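Long-range contacts in tyrosine phosphatase (Orf virus, PDB 5NCR), which dephosphorylates phosphotyrosine and probably also phosphoserine in proteins, and probably helps the virus evade the host interferon response: residues 14-19 / 149-154; 57-62 / 106-111; 142-147 / 174-179. The protein carries 2 engineered substitutions. One frame throughout, in Å; residues are numbered along the deposited sequence. Where two conformers were deposited one is given.

Overall arrangement
Interaction 2 is the inner one: two neighbouring parallel strands of the central sheet, buried between helices and untouched by the second subunit. Interactions 1 and 3 lie on the opposite side of the chain's centre, and both use helix 140-158, which receives the end of helix 7-15 in the first and the end of helix 165-177 in the third. They meet where Cys-15 SG packs on Phe-144 CZ, 4.2 Å away, and both reach the dimer interface. Their centres are about 14 Å apart, while that of interaction 2 is 23 to 25 Å from either. Interaction 2 is held by a backbone ladder; the other two combine side-chain bonding to a carbonyl near a helix end with apolar packing.

Interaction 1: 14-19 / 149-154; sequences RCTRAG and KTYYEI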
loop_
_atom_site.group_PDB
_atom_site.type_symbol
_atom_site.label_atom_id
_atom_site.label_comp_id
_atom_site.label_asym_id
_atom_site.label_seq_id
_atom_site.Cartn_x
_atom_site.Cartn_y
_atom_site.Cartn_z
ATOM N N ARG B 14 0.341 -0.525 -7.822
ATOM C CA ARG B 14 0.017 -1.894 -7.437
ATOM C C ARG B 14 -0.883 -1.912 -6.216
ATOM O O ARG B 14 -1.853 -2.675 -6.245
ATOM C CB ARG B 14 1.289 -2.727 -7.190
ATOM C CG ARG B 14 1.023 -4.211 -7.330
ATOM C CD ARG B 14 2.247 -5.051 -7.030
ATOM N NE ARG B 14 1.895 -6.462 -6.862
ATOM C CZ ARG B 14 2.770 -7.429 -6.606
ATOM N NH1 ARG B 14 4.063 -7.151 -6.500
ATOM N NH2 ARG B 14 2.359 -8.682 -6.460
ATOM N N CYS B 15 -0.560 -1.120 -5.132
ATOM C CA CYS B 15 -1.407 -0.970 -3.919
ATOM C C CYS B 15 -2.864 -0.624 -4.289
ATOM O O CYS B 15 -3.796 -1.050 -3.599
ATOM C CB CYS B 15 -0.854 0.107 -2.995
ATOM S SG CYS B 15 0.567 -0.400 -2.000
ATOM N N THR B 16 -3.045 0.187 -5.339
ATOM C CA THR B 16 -4.356 0.670 -5.774
ATOM C C THR B 16 -4.959 -0.135 -6.951
ATOM O O THR B 16 -6.011 0.264 -7.490
ATOM C CB THR B 16 -4.288 2.175 -6.052
ATOM O OG1 THR B 16 -3.276 2.461 -7.015
ATOM C CG2 THR B 16 -4.073 2.998 -4.795
ATOM N N ARG B 17 -4.309 -1.251 -7.343
ATOM C CA ARG B 17 -4.818 -2.198 -8.336
ATOM C C ARG B 17 -5.801 -3.078 -7.523
ATOM O O ARG B 17 -5.415 -4.049 -6.873
ATOM C CB ARG B 17 -3.677 -3.033 -8.939
ATOM C CG ARG B 17 -4.087 -3.905 -10.109
ATOM C CD ARG B 17 -2.891 -4.594 -10.719
ATOM N NE ARG B 17 -3.263 -5.332 -11.928
ATOM C CZ ARG B 17 -2.802 -6.538 -12.249
ATOM N NH1 ARG B 17 -1.953 -7.169 -11.446
ATOM N NH2 ARG B 17 -3.193 -7.125 -13.373
ATOM N N ALA B 18 -7.051 -2.631 -7.471
ATOM C CA ALA B 18 -8.108 -3.218 -6.664
ATOM C C ALA B 18 -8.839 -4.405 -7.315
ATOM O O ALA B 18 -9.696 -5.036 -6.678
ATOM C CB ALA B 18 -9.089 -2.135 -6.250
ATOM N N GLY B 19 -8.472 -4.716 -8.555
ATOM C CA GLY B 19 -9.103 -5.798 -9.297
ATOM C C GLY B 19 -10.423 -5.333 -9.888
ATOM O O GLY B 19 -10.711 -4.130 -9.904
ATOM N N LYS B 149 -5.285 5.626 1.054
ATOM C CA LYS B 149 -6.458 5.681 1.925
ATOM C C LYS B 149 -7.635 6.345 1.178
ATOM O O LYS B 149 -8.726 5.799 1.200
ATOM C CB LYS B 149 -6.095 6.433 3.215
ATOM C CG LYS B 149 -7.199 6.608 4.250
ATOM C CD LYS B 149 -6.609 7.186 5.560
ATOM C CE LYS B 149 -7.515 8.146 6.303
ATOM N NZ LYS B 149 -8.496 7.434 7.158
ATOM N N THR B 150 -7.388 7.462 0.483
ATOM C CA THR B 150 -8.393 8.234 -0.239
ATOM C C THR B 150 -8.943 7.454 -1.432
ATOM O O THR B 150 -10.139 7.487 -1.671
ATOM C CB THR B 150 -7.813 9.597 -0.643
ATOM O OG1 THR B 150 -7.323 10.217 0.546
ATOM C CG2 THR B 150 -8.825 10.492 -1.319
ATOM N N TYR B 151 -8.063 6.765 -2.166
ATOM C CA TYR B 151 -8.438 5.950 -3.312
ATOM C C TYR B 151 -9.449 4.860 -2.867
ATOM O O TYR B 151 -10.482 4.684 -3.517
ATOM C CB TYR B 151 -7.193 5.290 -3.937
ATOM C CG TYR B 151 -7.593 4.389 -5.074
ATOM C CD1 TYR B 151 -7.939 4.915 -6.311
ATOM C CD2 TYR B 151 -7.755 3.020 -4.876
ATOM C CE1 TYR B 151 -8.400 4.099 -7.339
ATOM C CE2 TYR B 151 -8.207 2.193 -5.900
ATOM C CZ TYR B 151 -8.540 2.740 -7.124
ATOM O OH TYR B 151 -8.966 1.938 -8.147
ATOM N N TYR B 152 -9.116 4.123 -1.796
ATOM C CA TYR B 152 -9.973 3.042 -1.280
ATOM C C TYR B 152 -11.228 3.579 -0.606
ATOM O O TYR B 152 -12.269 2.949 -0.691
ATOM C CB TYR B 152 -9.194 2.068 -0.405
ATOM C CG TYR B 152 -8.450 1.074 -1.272
ATOM C CD1 TYR B 152 -9.138 0.145 -2.051
ATOM C CD2 TYR B 152 -7.064 1.108 -1.374
ATOM C CE1 TYR B 152 -8.467 -0.726 -2.905
ATOM C CE2 TYR B 152 -6.381 0.230 -2.216
ATOM C CZ TYR B 152 -7.091 -0.695 -2.975
ATOM O OH TYR B 152 -6.470 -1.548 -3.855
ATOM N N GLU B 153 -11.149 4.793 -0.034
ATOM C CA GLU B 153 -12.303 5.435 0.598
ATOM C C GLU B 153 -13.367 5.770 -0.463
ATOM O O GLU B 153 -14.541 5.417 -0.283
ATOM C CB GLU B 153 -11.835 6.685 1.353
ATOM C CG GLU B 153 -12.864 7.364 2.246
ATOM C CD GLU B 153 -12.227 8.282 3.282
ATOM O OE1 GLU B 153 -12.720 9.423 3.439
ATOM O OE2 GLU B 153 -11.227 7.872 3.923
ATOM N N ILE B 154 -12.958 6.391 -1.592
ATOM C CA ILE B 154 -13.864 6.769 -2.682
ATOM C C ILE B 154 -14.349 5.519 -3.407
ATOM O O ILE B 154 -15.544 5.423 -3.697
ATOM C CB ILE B 154 -13.249 7.856 -3.642
ATOM C CG1 ILE B 154 -12.918 9.135 -2.844
ATOM C CG2 ILE B 154 -14.234 8.161 -4.824
ATOM C CD1 ILE B 154 -11.968 10.134 -3.542
HETATM O O HOH W 1 -8.063 -0.390 -9.446
#
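Tyr-152 OH donates a hydrogen bond to Cys-15 O at 2.7 Å, meeting a lone pair in the carbonyl plane. This docks the end of the N-terminal helix 7-15 onto helix 140-158 of the dual-specificity phosphatase fold, right at the dimer interface: Cys-15 SG forms the disulfide to Cys-15 of the second subunit, and Arg-14 of that subunit makes a cation-pi contact with the Tyr-152 ring.

Thr-16, the first residue past the helix, lies over one face of the Tyr-151 ring. Its CB stands 4.0 Å from the ring centroid in a CH-pi contact, and CG2 comes down nearer the root of the ring, 3.7 Å from Tyr-151 CD2. With CG2 anti to the carbonyl carbon, the methyl goes to the tyrosine while OG1 turns back to Leu-12 O, its main partner, and accepts from Arg-168 NE.

Ala-18 closes the contact, its CB 3.7 Å from Tyr-152 CE1 and close to the plane of the Tyr-151 ring, at its edge. A water bridges the two segments: it accepts from Ala-18 N at 3.2 Å and lies 2.8 Å from Tyr-151 OH.

Interaction 2: 57-62 / 106-111; sequences CLVNMT and KPTLVH
Cys-57 to Asn-60 pair in register with Thr-108 to His-111 as adjacent parallel strands, their axes 4.7 Å apart and 12° from parallel. This is the middle of the sheet of the cysteine-phosphatase fold; in this family the strand matching 108-111 leads into the phosphate-binding loop.

Five backbone hydrogen bonds make the ladder. Cys-57 N donates to Pro-107 O, Leu-109 N to Cys-57 O, Val-59 N to Leu-109 O, His-111 N to Val-59 O and Met-61 N to His-111 O. The middle one, Val-59 N to Leu-109 O, is short at 2.8 Å and almost straight at 176°. The last carries the pairing one residue beyond strand 57-60.

Apolar contacts line both faces. On one, Leu-58 and Leu-109 lie side by side, CD2 to CD2 at 3.7 Å, against Leu-47 and Val-46 of helix 40-47. On the other, Val-59 CG2 meets Thr-108 CG2 at 3.8 Å, and Met-61 SD comes to 3.8 Å from Val-110 CG1, beneath helices 90-103 and 118-134.

The polar and aromatic contact is at the C-terminal end. His-111 CG sits between its own backbone N and carbonyl carbon (chi1 70°), which swings the imidazole across the neighbouring strand. Asn-60 CA lies over its face, 4.1 Å from the centroid, and the Asn-60 amide runs nearly parallel to it. Asn-60 OD1 accepts from Thr-62 N, making an Asx turn, while ND2 bonds Ser-64 O.

Tyr-66 OH holds His-111 NE2 while Asn-60 CA packs on a face, which together should limit rotation of the ring. The backbone bonds thus set the parallel register, and side-chain contacts position the imidazole where the chain heads for the phosphate-binding loop.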
loop_
_atom_site.group_PDB
_atom_site.type_symbol
_atom_site.label_atom_id
_atom_site.label_comp_id
_atom_site.label_asym_id
_atom_site.label_seq_id
_atom_site.Cartn_x
_atom_site.Cartn_y
_atom_site.Cartn_z
ATOM N N CYS B 57 -22.098 24.679 -12.450
ATOM C CA CYS B 57 -21.065 24.238 -13.389
ATOM C C CYS B 57 -21.075 22.734 -13.633
ATOM O O CYS B 57 -21.365 21.949 -12.726
ATOM C CB CYS B 57 -19.686 24.708 -12.935
ATOM S SG CYS B 57 -19.602 26.454 -12.474
ATOM N N LEU B 58 -20.739 22.346 -14.858
ATOM C CA LEU B 58 -20.605 20.965 -15.309
ATOM C C LEU B 58 -19.224 20.816 -15.931
ATOM O O LEU B 58 -18.827 21.632 -16.766
ATOM C CB LEU B 58 -21.669 20.586 -16.340
ATOM C CG LEU B 58 -23.087 20.355 -15.856
ATOM C CD1 LEU B 58 -24.054 20.454 -17.017
ATOM C CD2 LEU B 58 -23.218 19.006 -15.187
ATOM N N VAL B 59 -18.481 19.808 -15.508
ATOM C CA VAL B 59 -17.163 19.545 -16.078
ATOM C C VAL B 59 -17.334 18.216 -16.834
ATOM O O VAL B 59 -17.414 17.139 -16.232
ATOM C CB VAL B 59 -16.009 19.516 -15.034
ATOM C CG1 VAL B 59 -14.685 19.200 -15.724
ATOM C CG2 VAL B 59 -15.911 20.824 -14.236
ATOM N N ASN B 60 -17.430 18.319 -18.146
ATOM C CA ASN B 60 -17.652 17.216 -19.073
ATOM C C ASN B 60 -16.356 16.645 -19.593
ATOM O O ASN B 60 -15.652 17.277 -20.384
ATOM C CB ASN B 60 -18.570 17.664 -20.217
ATOM C CG ASN B 60 -18.826 16.608 -21.260
ATOM O OD1 ASN B 60 -18.709 15.410 -21.016
ATOM N ND2 ASN B 60 -19.227 17.032 -22.434
ATOM N N MET B 61 -16.062 15.426 -19.193
ATOM C CA MET B 61 -14.823 14.795 -19.613
ATOM C C MET B 61 -15.021 13.665 -20.599
ATOM O O MET B 61 -14.199 12.762 -20.703
ATOM C CB MET B 61 -14.037 14.393 -18.397
ATOM C CG MET B 61 -13.592 15.607 -17.668
ATOM S SD MET B 61 -12.973 15.167 -16.111
ATOM C CE MET B 61 -11.251 14.871 -16.547
ATOM N N THR B 62 -16.047 13.788 -21.410
ATOM C CA THR B 62 -16.397 12.820 -22.444
ATOM C C THR B 62 -16.061 13.465 -23.769
ATOM O O THR B 62 -15.787 14.657 -23.798
ATOM C CB THR B 62 -17.891 12.450 -22.228
ATOM O OG1 THR B 62 -17.994 11.651 -21.034
ATOM C CG2 THR B 62 -18.574 11.754 -23.399
ATOM N N LYS B 106 -19.893 27.443 -5.777
ATOM C CA LYS B 106 -20.630 27.055 -6.980
ATOM C C LYS B 106 -20.695 25.516 -7.094
ATOM O O LYS B 106 -19.670 24.870 -7.320
ATOM C CB LYS B 106 -19.991 27.667 -8.232
ATOM C CG LYS B 106 -20.121 29.170 -8.344
ATOM C CD LYS B 106 -19.525 29.630 -9.667
ATOM C CE LYS B 106 -19.706 31.109 -9.921
ATOM N NZ LYS B 106 -19.135 31.503 -11.236
ATOM N N PRO B 107 -21.903 24.920 -6.933
ATOM C CA PRO B 107 -22.037 23.449 -7.024
ATOM C C PRO B 107 -21.656 22.979 -8.418
ATOM O O PRO B 107 -22.134 23.519 -9.430
ATOM C CB PRO B 107 -23.518 23.208 -6.710
ATOM C CG PRO B 107 -23.962 24.463 -5.980
ATOM C CD PRO B 107 -23.205 25.561 -6.662
ATOM N N THR B 108 -20.677 22.065 -8.464
ATOM C CA THR B 108 -20.085 21.583 -9.700
ATOM C C THR B 108 -20.161 20.084 -9.806
ATOM O O THR B 108 -19.842 19.380 -8.852
ATOM C CB THR B 108 -18.635 22.085 -9.788
ATOM O OG1 THR B 108 -18.662 23.505 -9.749
ATOM C CG2 THR B 108 -17.879 21.577 -11.039
ATOM N N LEU B 109 -20.551 19.605 -10.995
ATOM C CA LEU B 109 -20.587 18.187 -11.296
ATOM C C LEU B 109 -19.502 17.814 -12.324
ATOM O O LEU B 109 -19.574 18.214 -13.479
ATOM C CB LEU B 109 -22.002 17.771 -11.777
ATOM C CG LEU B 109 -22.146 16.291 -12.177
ATOM C CD1 LEU B 109 -21.945 15.332 -10.981
ATOM C CD2 LEU B 109 -23.435 16.052 -12.920
ATOM N N VAL B 110 -18.523 17.010 -11.897
ATOM C CA VAL B 110 -17.470 16.476 -12.750
ATOM C C VAL B 110 -17.985 15.110 -13.206
ATOM O O VAL B 110 -18.328 14.256 -12.378
ATOM C CB VAL B 110 -16.113 16.371 -12.019
ATOM C CG1 VAL B 110 -15.004 15.936 -12.983
ATOM C CG2 VAL B 110 -15.751 17.686 -11.328
ATOM N N HIS B 111 -18.100 14.921 -14.528
ATOM C CA HIS B 111 -18.671 13.667 -15.026
ATOM C C HIS B 111 -18.005 13.155 -16.302
ATOM O O HIS B 111 -17.361 13.899 -17.048
ATOM C CB HIS B 111 -20.206 13.804 -15.209
ATOM C CG HIS B 111 -20.565 14.700 -16.352
ATOM N ND1 HIS B 111 -20.731 14.201 -17.642
ATOM C CD2 HIS B 111 -20.694 16.049 -16.389
ATOM C CE1 HIS B 111 -20.989 15.253 -18.406
ATOM N NE2 HIS B 111 -21.004 16.383 -17.695
#

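Interaction 3: 142-147 / 174-179; sequences ARFVYF and MFVCDS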
loop_
_atom_site.group_PDB
_atom_site.type_symbol
_atom_site.label_atom_id
_atom_site.label_comp_id
_atom_site.label_asym_id
_atom_site.label_seq_id
_atom_site.Cartn_x
_atom_site.Cartn_y
_atom_site.Cartn_z
ATOM N N ALA B 142 3.787 10.355 3.429
ATOM C CA ALA B 142 2.470 10.830 3.886
ATOM C C ALA B 142 1.509 10.988 2.692
ATOM O O ALA B 142 0.382 10.504 2.768
ATOM C CB ALA B 142 2.598 12.125 4.664
ATOM N N ARG B 143 1.999 11.554 1.571
ATOM C CA ARG B 143 1.264 11.721 0.327
ATOM C C ARG B 143 0.889 10.346 -0.221
ATOM O O ARG B 143 -0.236 10.180 -0.671
ATOM C CB ARG B 143 2.046 12.551 -0.732
ATOM C CG ARG B 143 2.242 14.002 -0.310
ATOM C CD ARG B 143 2.734 14.950 -1.381
ATOM N NE ARG B 143 3.955 14.513 -2.059
ATOM C CZ ARG B 143 5.191 14.852 -1.706
ATOM N NH1 ARG B 143 5.402 15.573 -0.620
ATOM N NH2 ARG B 143 6.230 14.425 -2.411
ATOM N N PHE B 144 1.836 9.377 -0.152
ATOM C CA PHE B 144 1.682 7.992 -0.614
ATOM C C PHE B 144 0.527 7.306 0.100
ATOM O O PHE B 144 -0.345 6.732 -0.543
ATOM C CB PHE B 144 3.028 7.214 -0.434
ATOM C CG PHE B 144 3.006 5.737 -0.796
ATOM C CD1 PHE B 144 2.254 4.829 -0.053
ATOM C CD2 PHE B 144 3.763 5.252 -1.860
ATOM C CE1 PHE B 144 2.237 3.469 -0.385
ATOM C CE2 PHE B 144 3.765 3.887 -2.174
ATOM C CZ PHE B 144 3.000 3.009 -1.440
ATOM N N VAL B 145 0.527 7.369 1.425
ATOM C CA VAL B 145 -0.483 6.757 2.286
ATOM C C VAL B 145 -1.844 7.496 2.134
ATOM O O VAL B 145 -2.889 6.853 2.138
ATOM C CB VAL B 145 0.008 6.707 3.756
ATOM C CG1 VAL B 145 -1.125 6.308 4.699
ATOM C CG2 VAL B 145 1.190 5.744 3.906
ATOM N N TYR B 146 -1.819 8.827 2.018
ATOM C CA TYR B 146 -3.050 9.584 1.857
ATOM C C TYR B 146 -3.711 9.205 0.532
ATOM O O TYR B 146 -4.920 9.059 0.502
ATOM C CB TYR B 146 -2.835 11.107 1.980
ATOM C CG TYR B 146 -4.136 11.885 1.879
ATOM C CD1 TYR B 146 -4.970 12.040 2.988
ATOM C CD2 TYR B 146 -4.582 12.382 0.655
ATOM C CE1 TYR B 146 -6.205 12.695 2.881
ATOM C CE2 TYR B 146 -5.816 13.022 0.536
ATOM C CZ TYR B 146 -6.625 13.174 1.650
ATOM O OH TYR B 146 -7.832 13.821 1.507
ATOM N N PHE B 147 -2.907 9.031 -0.555
ATOM C CA PHE B 147 -3.423 8.671 -1.869
ATOM C C PHE B 147 -4.094 7.292 -1.754
ATOM O O PHE B 147 -5.198 7.099 -2.241
ATOM C CB PHE B 147 -2.288 8.617 -2.899
ATOM C CG PHE B 147 -2.773 8.450 -4.331
ATOM C CD1 PHE B 147 -3.191 7.204 -4.806
ATOM C CD2 PHE B 147 -2.736 9.520 -5.221
ATOM C CE1 PHE B 147 -3.617 7.048 -6.135
ATOM C CE2 PHE B 147 -3.217 9.380 -6.530
ATOM C CZ PHE B 147 -3.625 8.139 -6.989
ATOM N N MET B 174 2.178 12.890 -10.265
ATOM C CA MET B 174 1.889 14.286 -10.001
ATOM C C MET B 174 1.704 14.644 -8.511
ATOM O O MET B 174 2.241 15.655 -8.079
ATOM C CB MET B 174 0.657 14.679 -10.839
ATOM C CG MET B 174 0.168 16.082 -10.654
ATOM S SD MET B 174 -0.853 16.542 -12.083
ATOM C CE MET B 174 0.480 17.078 -13.217
ATOM N N PHE B 175 0.915 13.867 -7.753
ATOM C CA PHE B 175 0.552 14.232 -6.379
ATOM C C PHE B 175 1.278 13.460 -5.280
ATOM O O PHE B 175 1.241 13.864 -4.108
ATOM C CB PHE B 175 -0.966 14.151 -6.169
ATOM C CG PHE B 175 -1.747 15.097 -7.050
ATOM C CD1 PHE B 175 -1.811 16.459 -6.754
ATOM C CD2 PHE B 175 -2.424 14.629 -8.169
ATOM C CE1 PHE B 175 -2.534 17.339 -7.573
ATOM C CE2 PHE B 175 -3.152 15.508 -8.985
ATOM C CZ PHE B 175 -3.232 16.850 -8.661
ATOM N N VAL B 176 1.985 12.408 -5.643
ATOM C CA VAL B 176 2.736 11.651 -4.630
ATOM C C VAL B 176 4.212 11.840 -4.829
ATOM O O VAL B 176 4.896 12.231 -3.895
ATOM C CB VAL B 176 2.324 10.158 -4.520
ATOM C CG1 VAL B 176 3.263 9.368 -3.588
ATOM C CG2 VAL B 176 0.869 10.033 -4.095
ATOM N N CYS B 177 4.702 11.563 -6.040
ATOM C CA CYS B 177 6.116 11.677 -6.368
ATOM C C CYS B 177 6.609 13.114 -6.376
ATOM O O CYS B 177 7.578 13.417 -5.669
ATOM C CB CYS B 177 6.424 10.975 -7.684
ATOM S SG CYS B 177 6.022 9.214 -7.682
ATOM N N ASP B 178 5.967 13.982 -7.169
ATOM C CA ASP B 178 6.344 15.395 -7.257
ATOM C C ASP B 178 5.959 16.119 -5.960
ATOM O O ASP B 178 4.931 15.788 -5.358
ATOM C CB ASP B 178 5.705 16.068 -8.492
ATOM C CG ASP B 178 5.999 15.421 -9.846
ATOM O OD1 ASP B 178 6.884 14.532 -9.908
ATOM O OD2 ASP B 178 5.342 15.812 -10.847
ATOM N N SER B 179 6.818 17.031 -5.486
ATOM C CA SER B 179 6.603 17.770 -4.236
ATOM C C SER B 179 5.483 18.817 -4.314
ATOM O O SER B 179 5.099 19.249 -5.401
ATOM C CB SER B 179 7.909 18.392 -3.751
ATOM O OG SER B 179 8.878 17.390 -3.479
HETATM O O HOH W 2 9.049 15.461 -1.360
#
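Helix 140-158 and the last turn of helix 165-177 come closest at Arg-143 and Val-176, whose CA atoms are 5.2 Å apart, and the second helix widens into a pi-type turn at 174-177 just before it ends. Arg-143 carries the polar half of the contact. Its chain bends at chi3 (-53°), which brings the guanidinium side-on to the carbonyl of Val-176, with NE 3.1 Å and NH2 3.0 Å from Val-176 O. Both nitrogens reach that single oxygen from the same face of its plane, and neither bond is straight, the angles at hydrogen being near 140°. On the way, Arg-143 CD brushes Phe-175 O at 3.3 Å.

These are the two C-terminal helices of the dual-specificity phosphatase domain, and the arginine ties the final turn of the second to the first. A positive group beside carbonyls at a helix C-terminus is probably favoured by the helix dipole. Arg-143 NH1 has its own acceptor, Met-138 O.

Val-176 supplies the apolar half. Its two methyls rest on the facing side of the first helix: CG1 lies 3.6 Å from Phe-144 CA, and CG2 3.7 Å from Phe-147 CB, the Phe-147 side chain crossing the valine at about a right angle. Leu-12 of helix 7-15 packs against all three. At the outer end, a water accepts a hydrogen bond from Arg-143 NH2 at 3.2 Å and lies 2.9 Å from OG of the poorly ordered Ser-179.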